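PDB 6W04: HAD hydrolase, family IA, variant 3 from Entamoeba histolytica, which binds magnesium and probably acts as a hydrolase of the haloacid dehalogenase superfamily. Local coordinates for residues A3-F8 with L151-K156; F105-S110 with Y123-W128; S176-S179 with T183-G186. All coordinates share one frame; numbering follows the deposited sequence.

Contact 1 of 3, residues A3-F8 with L151-K156. With MG (magnesium ion), chain B.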
ATOM      1  N   ALA A   3      10.380 -13.342   6.917  1.00 45.76           N
ATOM      2  CA  ALA A   3      10.160 -11.908   6.975  1.00 51.11           C
ATOM      3  C   ALA A   3       8.685 -11.611   6.763  1.00 46.75           C
ATOM      4  O   ALA A   3       7.915 -12.459   6.305  1.00 48.05           O
ATOM      5  CB  ALA A   3      11.004 -11.161   5.935  1.00 47.43           C
ATOM      6  N   VAL A   4       8.309 -10.389   7.125  1.00 38.00           N
ATOM      7  CA  VAL A   4       6.998  -9.820   6.832  1.00 36.48           C
ATOM      8  C   VAL A   4       7.200  -8.561   6.005  1.00 40.12           C
ATOM      9  O   VAL A   4       7.992  -7.690   6.379  1.00 35.30           O
ATOM     10  CB  VAL A   4       6.222  -9.479   8.115  1.00 39.06           C
ATOM     11  CG1 VAL A   4       4.877  -8.843   7.772  1.00 35.02           C
ATOM     12  CG2 VAL A   4       6.081 -10.705   8.996  1.00 46.36           C
ATOM     13  N   LEU A   5       6.474  -8.448   4.898  1.00 34.13           N
ATOM     14  CA  LEU A   5       6.564  -7.270   4.039  1.00 33.57           C
ATOM     15  C   LEU A   5       5.214  -6.572   4.096  1.00 35.89           C
ATOM     16  O   LEU A   5       4.208  -7.139   3.655  1.00 33.47           O
ATOM     17  CB  LEU A   5       6.934  -7.671   2.607  1.00 35.16           C
ATOM     18  CG  LEU A   5       8.073  -8.704   2.538  1.00 41.85           C
ATOM     19  CD1 LEU A   5       8.362  -9.148   1.087  1.00 37.78           C
ATOM     20  CD2 LEU A   5       9.340  -8.153   3.231  1.00 40.77           C
ATOM     21  N   PHE A   6       5.175  -5.368   4.677  1.00 30.09           N
ATOM     22  CA  PHE A   6       3.930  -4.604   4.769  1.00 34.52           C
ATOM     23  C   PHE A   6       3.780  -3.619   3.610  1.00 30.78           C
ATOM     24  O   PHE A   6       4.630  -2.737   3.419  1.00 29.35           O
ATOM     25  CB  PHE A   6       3.857  -3.782   6.056  1.00 33.01           C
ATOM     26  CG  PHE A   6       3.876  -4.587   7.337  1.00 28.40           C
ATOM     27  CD1 PHE A   6       2.688  -4.977   7.937  1.00 31.92           C
ATOM     28  CD2 PHE A   6       5.074  -4.845   7.988  1.00 33.67           C
ATOM     29  CE1 PHE A   6       2.691  -5.673   9.155  1.00 34.85           C
ATOM     30  CE2 PHE A   6       5.092  -5.561   9.195  1.00 39.32           C
ATOM     31  CZ  PHE A   6       3.906  -5.960   9.776  1.00 37.25           C
ATOM     32  N   ASP A   7       2.652  -3.701   2.910  1.00 27.57           N
ATOM     33  CA  ASP A   7       2.197  -2.560   2.116  1.00 29.04           C
ATOM     34  C   ASP A   7       1.819  -1.430   3.057  1.00 32.35           C
ATOM     35  O   ASP A   7       1.522  -1.662   4.229  1.00 30.73           O
ATOM     36  CB  ASP A   7       0.992  -2.955   1.273  1.00 24.95           C
ATOM     37  CG  ASP A   7       0.461  -1.822   0.431  1.00 35.70           C
ATOM     38  OD1 ASP A   7       1.267  -1.141  -0.239  1.00 31.60           O
ATOM     39  OD2 ASP A   7      -0.773  -1.635   0.422  1.00 34.18           O
ATOM     40  N   PHE A   8       1.813  -0.192   2.562  1.00 28.02           N
ATOM     41  CA  PHE A   8       1.513   0.921   3.458  1.00 27.79           C
ATOM     42  C   PHE A   8       0.114   1.486   3.233  1.00 29.84           C
ATOM     43  O   PHE A   8      -0.755   1.311   4.097  1.00 28.61           O
ATOM     44  CB  PHE A   8       2.584   1.999   3.373  1.00 28.38           C
ATOM     45  CG  PHE A   8       2.495   2.983   4.503  1.00 29.55           C
ATOM     46  CD1 PHE A   8       3.053   2.683   5.738  1.00 30.40           C
ATOM     47  CD2 PHE A   8       1.769   4.154   4.360  1.00 30.51           C
ATOM     48  CE1 PHE A   8       2.938   3.559   6.803  1.00 31.88           C
ATOM     49  CE2 PHE A   8       1.661   5.044   5.414  1.00 33.64           C
ATOM     50  CZ  PHE A   8       2.241   4.741   6.635  1.00 31.30           C
ATOM     51  N   LEU A 151      10.218  -8.523  -4.503  1.00 43.82           N
ATOM     52  CA  LEU A 151      11.572  -9.059  -4.631  1.00 39.54           C
ATOM     53  C   LEU A 151      12.595  -8.073  -4.095  1.00 42.21           C
ATOM     54  O   LEU A 151      13.570  -8.458  -3.434  1.00 43.43           O
ATOM     55  CB  LEU A 151      11.872  -9.377  -6.092  1.00 41.45           C
ATOM     56  CG  LEU A 151      10.895 -10.377  -6.696  1.00 43.46           C
ATOM     57  CD1 LEU A 151      11.141 -10.527  -8.190  1.00 38.41           C
ATOM     58  CD2 LEU A 151      11.023 -11.708  -5.970  1.00 49.61           C
ATOM     59  N   LYS A 152      12.390  -6.789  -4.385  1.00 39.50           N
ATOM     60  CA  LYS A 152      13.286  -5.750  -3.895  1.00 37.75           C
ATOM     61  C   LYS A 152      13.300  -5.716  -2.368  1.00 43.28           C
ATOM     62  O   LYS A 152      14.370  -5.627  -1.747  1.00 39.11           O
ATOM     63  CB  LYS A 152      12.836  -4.412  -4.480  1.00 41.14           C
ATOM     64  CG  LYS A 152      13.811  -3.284  -4.416  1.00 38.67           C
ATOM     65  CD  LYS A 152      13.398  -2.188  -5.415  1.00 43.30           C
ATOM     66  CE  LYS A 152      14.218  -0.890  -5.237  1.00 48.40           C
ATOM     67  NZ  LYS A 152      15.649  -1.044  -5.641  1.00 51.01           N
ATOM     68  N   ALA A 153      12.121  -5.823  -1.748  1.00 36.76           N
ATOM     69  CA  ALA A 153      12.033  -5.808  -0.290  1.00 36.34           C
ATOM     70  C   ALA A 153      12.668  -7.052   0.326  1.00 40.49           C
ATOM     71  O   ALA A 153      13.372  -6.961   1.344  1.00 40.04           O
ATOM     72  CB  ALA A 153      10.572  -5.688   0.140  1.00 34.80           C
ATOM     73  N   SER A 154      12.426  -8.226  -0.257  1.00 38.39           N
ATOM     74  CA  SER A 154      13.010  -9.428   0.327  1.00 41.32           C
ATOM     75  C   SER A 154      14.529  -9.413   0.200  1.00 45.03           C
ATOM     76  O   SER A 154      15.239  -9.805   1.135  1.00 51.39           O
ATOM     77  CB  SER A 154      12.413 -10.682  -0.318  1.00 45.14           C
ATOM     78  OG  SER A 154      12.594 -10.672  -1.715  1.00 48.08           O
ATOM     79  N   LYS A 155      15.042  -8.949  -0.942  1.00 42.83           N
ATOM     80  CA  LYS A 155      16.488  -8.859  -1.115  1.00 52.39           C
ATOM     81  C   LYS A 155      17.097  -7.852  -0.146  1.00 51.49           C
ATOM     82  O   LYS A 155      18.207  -8.061   0.356  1.00 52.11           O
ATOM     83  CB  LYS A 155      16.823  -8.489  -2.561  1.00 52.49           C
ATOM     84  CG  LYS A 155      18.308  -8.255  -2.828  1.00 62.93           C
ATOM     85  CD  LYS A 155      18.559  -8.035  -4.315  1.00 74.29           C
ATOM     86  CE  LYS A 155      19.906  -7.393  -4.587  1.00 81.50           C
ATOM     87  NZ  LYS A 155      20.064  -7.101  -6.042  1.00 84.75           N
ATOM     88  N   LYS A 156      16.381  -6.760   0.137  1.00 44.12           N
ATOM     89  CA  LYS A 156      16.870  -5.780   1.105  1.00 47.74           C
ATOM     90  C   LYS A 156      16.982  -6.390   2.498  1.00 48.38           C
ATOM     91  O   LYS A 156      17.919  -6.088   3.241  1.00 48.27           O
ATOM     92  CB  LYS A 156      15.951  -4.555   1.124  1.00 44.10           C
ATOM     93  CG  LYS A 156      16.584  -3.293   1.670  1.00 48.15           C
ATOM     94  CD  LYS A 156      17.646  -2.745   0.735  1.00 55.15           C
ATOM     95  CE  LYS A 156      18.160  -1.401   1.201  1.00 54.90           C
ATOM     96  NZ  LYS A 156      19.185  -0.871   0.276  1.00 63.25           N
TER
HETATM   97 MG    MG B 301      -2.168  -0.554  -0.632  1.00 28.64          MG
HETATM   98  O   HOH W   1      -1.682  -1.927  -2.191  1.00 29.29           O
HETATM   99  O   HOH W   2      -3.908   0.511  -1.469  1.00 30.53           O
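While Leu5 reaches from one side of strand 3-7 to Ala153, the Phe6 ring on the other side takes Val4 CG1 on one face, 3.5 Å above its plane and displaced toward the rim. Phe95 meets that ring edge-to-face, and Phe167 comes against it with the planes only about 15° apart. The contact with helix 148-157 is purely apolar and small. In Leu5, CG lies beside the backbone N and anti to the carbonyl carbon (chi1 -45°), and its two methyls extend from there to the helix. Leu5 CD2 packs 4.1 Å from Ala153 CB, and Leu5 CD1 lies 4.4 Å from Ser154 N, alongside the helix backbone. The small methyl of Ala153 lets the helix lie close, with CA of Leu5 and CA of Ala153 7.1 Å apart. At the far end of the strand, Asp7 holds magnesium through one oxygen: Asp7 OD2 is 2.1 Å from the ion, whereas OD1 pairs with Lys144. Asn9 O, Asp169 OD2 and two waters also bind the metal, and the place of Asp7 at the end of this strand is consistent with the first aspartate of the HAD signature. Strand 3-7 lies in the parallel sheet between strands 105-112 and 164-168; helix 148-157 packs on the Leu5 side, where Val166 and Leu157 also touch Leu5.

Contact 2 of 3, residues F105-S110 with Y123-W128. With EDO (1,2-ethanediol), chain C.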
ATOM      1  N   PHE A 105      11.250  -7.310   9.143  1.00 40.19           N
ATOM      2  CA  PHE A 105      10.061  -6.836   8.463  1.00 36.71           C
ATOM      3  C   PHE A 105      10.351  -5.453   7.907  1.00 37.69           C
ATOM      4  O   PHE A 105      11.179  -4.709   8.448  1.00 37.27           O
ATOM      5  CB  PHE A 105       8.833  -6.796   9.392  1.00 43.79           C
ATOM      6  CG  PHE A 105       9.011  -5.946  10.632  1.00 41.70           C
ATOM      7  CD1 PHE A 105       8.585  -4.621  10.649  1.00 38.02           C
ATOM      8  CD2 PHE A 105       9.575  -6.481  11.795  1.00 40.38           C
ATOM      9  CE1 PHE A 105       8.720  -3.826  11.796  1.00 34.63           C
ATOM     10  CE2 PHE A 105       9.736  -5.694  12.960  1.00 39.21           C
ATOM     11  CZ  PHE A 105       9.303  -4.365  12.966  1.00 35.32           C
ATOM     12  N   THR A 106       9.658  -5.106   6.832  1.00 35.83           N
ATOM     13  CA  THR A 106       9.812  -3.769   6.289  1.00 34.55           C
ATOM     14  C   THR A 106       8.538  -3.380   5.556  1.00 34.34           C
ATOM     15  O   THR A 106       7.612  -4.185   5.394  1.00 32.96           O
ATOM     16  CB  THR A 106      11.028  -3.673   5.357  1.00 33.62           C
ATOM     17  OG1 THR A 106      11.278  -2.290   5.079  1.00 36.45           O
ATOM     18  CG2 THR A 106      10.779  -4.425   4.018  1.00 31.67           C
ATOM     19  N   ILE A 107       8.526  -2.137   5.095  1.00 28.89           N
ATOM     20  CA  ILE A 107       7.439  -1.555   4.324  1.00 29.94           C
ATOM     21  C   ILE A 107       7.833  -1.515   2.855  1.00 34.27           C
ATOM     22  O   ILE A 107       8.988  -1.206   2.516  1.00 34.16           O
ATOM     23  CB  ILE A 107       7.115  -0.142   4.836  1.00 30.86           C
ATOM     24  CG1 ILE A 107       6.394  -0.214   6.182  1.00 29.43           C
ATOM     25  CG2 ILE A 107       6.262   0.624   3.785  1.00 33.81           C
ATOM     26  CD1 ILE A 107       6.387   1.146   6.964  1.00 27.89           C
ATOM     27  N   ALA A 108       6.877  -1.838   1.981  1.00 25.95           N
ATOM     28  CA  ALA A 108       6.975  -1.574   0.553  1.00 29.29           C
ATOM     29  C   ALA A 108       5.752  -0.753   0.164  1.00 42.23           C
ATOM     30  O   ALA A 108       4.636  -1.060   0.592  1.00 47.87           O
ATOM     31  CB  ALA A 108       7.041  -2.868  -0.255  1.00 29.17           C
ATOM     32  N   THR A 109       5.950   0.305  -0.605  1.00 33.48           N
ATOM     33  CA  THR A 109       4.817   1.118  -0.998  1.00 32.48           C
ATOM     34  C   THR A 109       5.013   1.578  -2.431  1.00 37.66           C
ATOM     35  O   THR A 109       6.143   1.756  -2.890  1.00 34.53           O
ATOM     36  CB  THR A 109       4.638   2.321  -0.041  1.00 31.60           C
ATOM     37  OG1 THR A 109       3.612   3.195  -0.528  1.00 34.15           O
ATOM     38  CG2 THR A 109       5.921   3.106   0.105  1.00 31.98           C
ATOM     39  N   SER A 110       3.895   1.764  -3.135  1.00 31.68           N
ATOM     40  CA  SER A 110       3.914   2.402  -4.445  1.00 32.22           C
ATOM     41  C   SER A 110       4.110   3.903  -4.351  1.00 30.10           C
ATOM     42  O   SER A 110       4.294   4.550  -5.387  1.00 32.92           O
ATOM     43  CB  SER A 110       2.613   2.151  -5.205  1.00 38.32           C
ATOM     44  OG  SER A 110       2.344   0.776  -5.383  1.00 56.28           O
ATOM     45  N   TYR A 123       4.237   9.255  11.315  1.00 25.55           N
ATOM     46  CA  TYR A 123       4.048   8.030  12.071  1.00 32.11           C
ATOM     47  C   TYR A 123       5.284   7.577  12.837  1.00 35.49           C
ATOM     48  O   TYR A 123       5.236   6.521  13.475  1.00 33.48           O
ATOM     49  CB  TYR A 123       3.547   6.923  11.131  1.00 24.22           C
ATOM     50  CG  TYR A 123       2.193   7.300  10.559  1.00 28.19           C
ATOM     51  CD1 TYR A 123       1.075   7.351  11.381  1.00 32.49           C
ATOM     52  CD2 TYR A 123       2.042   7.665   9.217  1.00 27.03           C
ATOM     53  CE1 TYR A 123      -0.185   7.733  10.881  1.00 27.67           C
ATOM     54  CE2 TYR A 123       0.790   8.068   8.720  1.00 28.06           C
ATOM     55  CZ  TYR A 123      -0.315   8.095   9.560  1.00 26.78           C
ATOM     56  OH  TYR A 123      -1.573   8.452   9.101  1.00 30.43           O
ATOM     57  N   HIS A 124       6.370   8.353  12.828  1.00 29.46           N
ATOM     58  CA  HIS A 124       7.572   8.010  13.609  1.00 28.78           C
ATOM     59  C   HIS A 124       8.091   6.628  13.233  1.00 27.62           C
ATOM     60  O   HIS A 124       8.506   5.843  14.084  1.00 32.68           O
ATOM     61  CB  HIS A 124       7.296   8.092  15.111  1.00 34.60           C
ATOM     62  CG  HIS A 124       6.535   9.316  15.501  1.00 49.41           C
ATOM     63  ND1 HIS A 124       7.016  10.588  15.275  1.00 50.90           N
ATOM     64  CD2 HIS A 124       5.316   9.467  16.070  1.00 54.85           C
ATOM     65  CE1 HIS A 124       6.134  11.470  15.713  1.00 53.85           C
ATOM     66  NE2 HIS A 124       5.094  10.816  16.198  1.00 53.75           N
ATOM     67  N   LEU A 125       8.071   6.338  11.934  1.00 26.26           N
ATOM     68  CA  LEU A 125       8.375   4.994  11.460  1.00 33.94           C
ATOM     69  C   LEU A 125       9.773   4.530  11.834  1.00 28.27           C
ATOM     70  O   LEU A 125      10.002   3.320  11.926  1.00 41.01           O
ATOM     71  CB  LEU A 125       8.176   4.928   9.952  1.00 25.72           C
ATOM     72  CG  LEU A 125       6.726   4.990   9.472  1.00 27.36           C
ATOM     73  CD1 LEU A 125       6.732   4.848   7.946  1.00 27.73           C
ATOM     74  CD2 LEU A 125       5.833   3.902  10.136  1.00 33.50           C
ATOM     75  N   GLU A 126      10.710   5.449  12.076  1.00 27.99           N
ATOM     76  CA  GLU A 126      12.037   5.031  12.513  1.00 33.17           C
ATOM     77  C   GLU A 126      12.007   4.316  13.866  1.00 40.93           C
ATOM     78  O   GLU A 126      13.008   3.696  14.243  1.00 33.29           O
ATOM     79  CB  GLU A 126      12.971   6.247  12.570  1.00 37.33           C
ATOM     80  CG  GLU A 126      12.781   7.140  13.789  1.00 47.21           C
ATOM     81  CD  GLU A 126      11.595   8.117  13.702  1.00 55.46           C
ATOM     82  OE1 GLU A 126      10.900   8.164  12.657  1.00 39.00           O
ATOM     83  OE2 GLU A 126      11.372   8.850  14.701  1.00 60.14           O
ATOM     84  N   GLU A 127      10.893   4.382  14.605  1.00 31.77           N
ATOM     85  CA  GLU A 127      10.803   3.621  15.854  1.00 36.58           C
ATOM     86  C   GLU A 127      10.903   2.118  15.594  1.00 36.46           C
ATOM     87  O   GLU A 127      11.450   1.383  16.420  1.00 39.35           O
ATOM     88  CB  GLU A 127       9.487   3.935  16.574  1.00 40.33           C
ATOM     89  CG  GLU A 127       9.483   5.170  17.442  1.00 56.91           C
ATOM     90  CD  GLU A 127      10.102   4.920  18.810  1.00 68.88           C
ATOM     91  OE1 GLU A 127      10.556   3.787  19.065  1.00 79.36           O
ATOM     92  OE2 GLU A 127      10.127   5.858  19.629  1.00 82.05           O
ATOM     93  N   TRP A 128      10.386   1.649  14.445  1.00 34.97           N
ATOM     94  CA  TRP A 128      10.300   0.220  14.156  1.00 44.02           C
ATOM     95  C   TRP A 128      10.992  -0.204  12.877  1.00 43.89           C
ATOM     96  O   TRP A 128      11.260  -1.402  12.720  1.00 42.32           O
ATOM     97  CB  TRP A 128       8.833  -0.234  14.069  1.00 38.88           C
ATOM     98  CG  TRP A 128       8.006   0.276  15.196  1.00 40.78           C
ATOM     99  CD1 TRP A 128       7.899  -0.257  16.444  1.00 45.90           C
ATOM    100  CD2 TRP A 128       7.171   1.431  15.176  1.00 36.80           C
ATOM    101  NE1 TRP A 128       7.040   0.496  17.208  1.00 43.80           N
ATOM    102  CE2 TRP A 128       6.581   1.541  16.453  1.00 39.38           C
ATOM    103  CE3 TRP A 128       6.857   2.381  14.199  1.00 37.68           C
ATOM    104  CZ2 TRP A 128       5.695   2.564  16.781  1.00 42.06           C
ATOM    105  CZ3 TRP A 128       5.981   3.401  14.526  1.00 39.90           C
ATOM    106  CH2 TRP A 128       5.412   3.486  15.811  1.00 33.76           C
TER
HETATM  107  C1  EDO C 302      -1.321   1.688  -2.554  1.00 53.61           C
HETATM  108  O1  EDO C 302      -0.903   0.762  -1.559  1.00 34.61           O
HETATM  109  C2  EDO C 302      -0.186   1.665  -3.518  1.00 50.47           C
HETATM  110  O2  EDO C 302       0.261   0.313  -3.489  1.00 51.02           O
HETATM  111  O   HOH W   3      11.986  -3.357  10.661  0.58 26.20           O
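Water 3 ties Phe105 to Trp128, donating to Phe105 O at 2.7 Å and to Trp128 O at 2.9 Å. The bridge lies within a beta-alpha-beta unit of the Rossmann-like HAD fold: strand 105-112 leads through helix 113-123 to strand 135-137, its parallel neighbour, and residues 123-128 belong to the return connection. The same water sits over the centre of the Phe105 ring, 3.4 Å above its plane. That ring lies near its own carbonyl because Phe105 CG stands between the backbone N and the carbonyl carbon (chi1 57°). Trp128 O approaches the ring obliquely, 3.6 Å from Phe105 CZ, and Trp128 CB packs 4.3 Å from Phe105 CE1. The indole itself turns away, and Glu127 CB rests over the centre of one of its faces. Phe129 completes the aromatic group by meeting the Phe105 ring edge-to-face. Two residues further along the strand, Ile107 points to the same side and reaches the short 3-10 turn of 125-127, which follows the positive-phi residue His124. The two aliphatic side chains cross at about a right angle and meet at their ends, with Ile107 CD1 3.8 Å from Leu125 CD1.

Contact 3 of 3, residues S176-S179 with T183-G186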
ATOM      1  N   SER A 176       1.044  -8.808  -7.128  1.00 34.82           N
ATOM      2  CA  SER A 176       2.477  -8.559  -6.987  1.00 34.41           C
ATOM      3  C   SER A 176       3.111  -9.559  -6.031  1.00 37.68           C
ATOM      4  O   SER A 176       4.138 -10.172  -6.350  1.00 34.17           O
ATOM      5  CB  SER A 176       2.715  -7.135  -6.500  1.00 34.69           C
ATOM      6  OG  SER A 176       4.086  -6.930  -6.206  1.00 38.21           O
ATOM      7  N   ALA A 177       2.494  -9.755  -4.863  1.00 36.16           N
ATOM      8  CA  ALA A 177       3.022 -10.712  -3.886  1.00 36.85           C
ATOM      9  C   ALA A 177       3.027 -12.127  -4.445  1.00 36.42           C
ATOM     10  O   ALA A 177       4.016 -12.863  -4.302  1.00 37.41           O
ATOM     11  CB  ALA A 177       2.208 -10.657  -2.590  1.00 32.47           C
ATOM     12  N   LEU A 178       1.922 -12.538  -5.071  1.00 39.00           N
ATOM     13  CA  LEU A 178       1.854 -13.905  -5.586  1.00 37.58           C
ATOM     14  C   LEU A 178       2.875 -14.125  -6.696  1.00 41.74           C
ATOM     15  O   LEU A 178       3.556 -15.157  -6.728  1.00 39.31           O
ATOM     16  CB  LEU A 178       0.444 -14.206  -6.093  1.00 34.26           C
ATOM     17  CG  LEU A 178      -0.652 -14.322  -5.033  1.00 40.74           C
ATOM     18  CD1 LEU A 178      -2.007 -14.430  -5.735  1.00 39.15           C
ATOM     19  CD2 LEU A 178      -0.403 -15.549  -4.144  1.00 45.40           C
ATOM     20  N   SER A 179       2.994 -13.160  -7.613  1.00 39.33           N
ATOM     21  CA  SER A 179       3.939 -13.289  -8.716  0.55 41.44           C
ATOM     22  C   SER A 179       5.375 -13.347  -8.218  1.00 43.79           C
ATOM     23  O   SER A 179       6.233 -13.948  -8.868  1.00 43.26           O
ATOM     24  CB  SER A 179       3.753 -12.127  -9.695  0.55 41.43           C
ATOM     25  OG  SER A 179       4.697 -12.166 -10.749  0.55 46.26           O
ATOM     26  N   THR A 183       3.635 -15.156   0.260  1.00 43.87           N
ATOM     27  CA  THR A 183       2.308 -15.604   0.680  1.00 37.87           C
ATOM     28  C   THR A 183       1.499 -14.414   1.176  1.00 40.32           C
ATOM     29  O   THR A 183       1.863 -13.806   2.199  1.00 39.80           O
ATOM     30  CB  THR A 183       2.415 -16.668   1.770  1.00 43.76           C
ATOM     31  OG1 THR A 183       3.050 -17.838   1.228  1.00 47.02           O
ATOM     32  CG2 THR A 183       1.029 -17.046   2.295  1.00 41.29           C
ATOM     33  N   PRO A 184       0.416 -14.031   0.495  1.00 41.95           N
ATOM     34  CA  PRO A 184      -0.291 -12.799   0.862  1.00 37.61           C
ATOM     35  C   PRO A 184      -1.403 -13.037   1.868  1.00 42.93           C
ATOM     36  O   PRO A 184      -2.095 -14.061   1.859  1.00 43.38           O
ATOM     37  CB  PRO A 184      -0.877 -12.331  -0.482  1.00 36.20           C
ATOM     38  CG  PRO A 184      -1.225 -13.647  -1.183  1.00 35.96           C
ATOM     39  CD  PRO A 184      -0.201 -14.688  -0.678  1.00 39.59           C
ATOM     40  N   ILE A 185      -1.571 -12.057   2.748  1.00 33.91           N
ATOM     41  CA  ILE A 185      -2.704 -11.985   3.668  1.00 39.49           C
ATOM     42  C   ILE A 185      -3.408 -10.664   3.383  1.00 38.38           C
ATOM     43  O   ILE A 185      -2.783  -9.598   3.434  1.00 35.53           O
ATOM     44  CB  ILE A 185      -2.266 -12.080   5.140  1.00 40.51           C
ATOM     45  CG1 ILE A 185      -1.569 -13.425   5.406  1.00 40.94           C
ATOM     46  CG2 ILE A 185      -3.464 -11.854   6.069  1.00 40.75           C
ATOM     47  CD1 ILE A 185      -1.059 -13.628   6.855  1.00 41.26           C
ATOM     48  N   GLY A 186      -4.695 -10.733   3.044  1.00 38.22           N
ATOM     49  CA  GLY A 186      -5.412  -9.529   2.656  1.00 35.52           C
ATOM     50  C   GLY A 186      -5.799  -8.710   3.876  1.00 38.05           C
ATOM     51  O   GLY A 186      -6.068  -9.248   4.953  1.00 33.67           O
TER
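Leu178 holds CG beside its backbone N, anti to the carbonyl carbon (chi1 -70°), and its CD1 runs on anti to CA (chi2 172°), which leaves the other methyl, CD2, turned to the ring of Pro184. This is helix-on-strand packing in the beta-alpha-beta crossover made by strand 164-168, helix 171-180 and strand 183-187, part of the Rossmann-like core of the HAD fold. One residue earlier, the CB of Ala177 points toward the strand and lies 4.1 Å from Pro184 CB, so the alanine methyl meets the ring at CB and the leucine meets it along the CG-CD edge. No hydrogen bond joins helix and strand here. Those of the strand run to its neighbours instead: Thr183 and Ile185 bond through their backbones to strand 164-168, and their side chains go to the other side of the sheet, against helix 214-222. Ala177 also touches Val166, and its side chain is about 5 Å from that of Glu168, which binds magnesium in a structure of this protein although not in this chain of the model. Just before Ala177, Ser176 OG hydrogen-bonds to Ala146 O. The leucine and the proline cross at about a right angle, and both Pro184 CG and Pro184 CD sit 3.6 Å from Leu178 CD2.

From the N terminus the chain first lays down strand 3-7, and contact 1 brings helix 148-157 back to it, closing a long loop. Contact 2 lies wholly within that loop: strand 105-112 and the connection at 123-128 close a short one of their own. Contact 3 comes later, in series with both, and closes the tight turn between helix 171-180 and strand 183-187. Contacts 1 and 2 touch directly, because strands 3-7 and 105-112 are sheet neighbours, probably hydrogen-bonded from Phe6 N to Thr106 O and from Ala108 N to Phe6 O. Contact 3 touches neither, but reaches the same sheet two strands beyond 3-7, past strand 164-168.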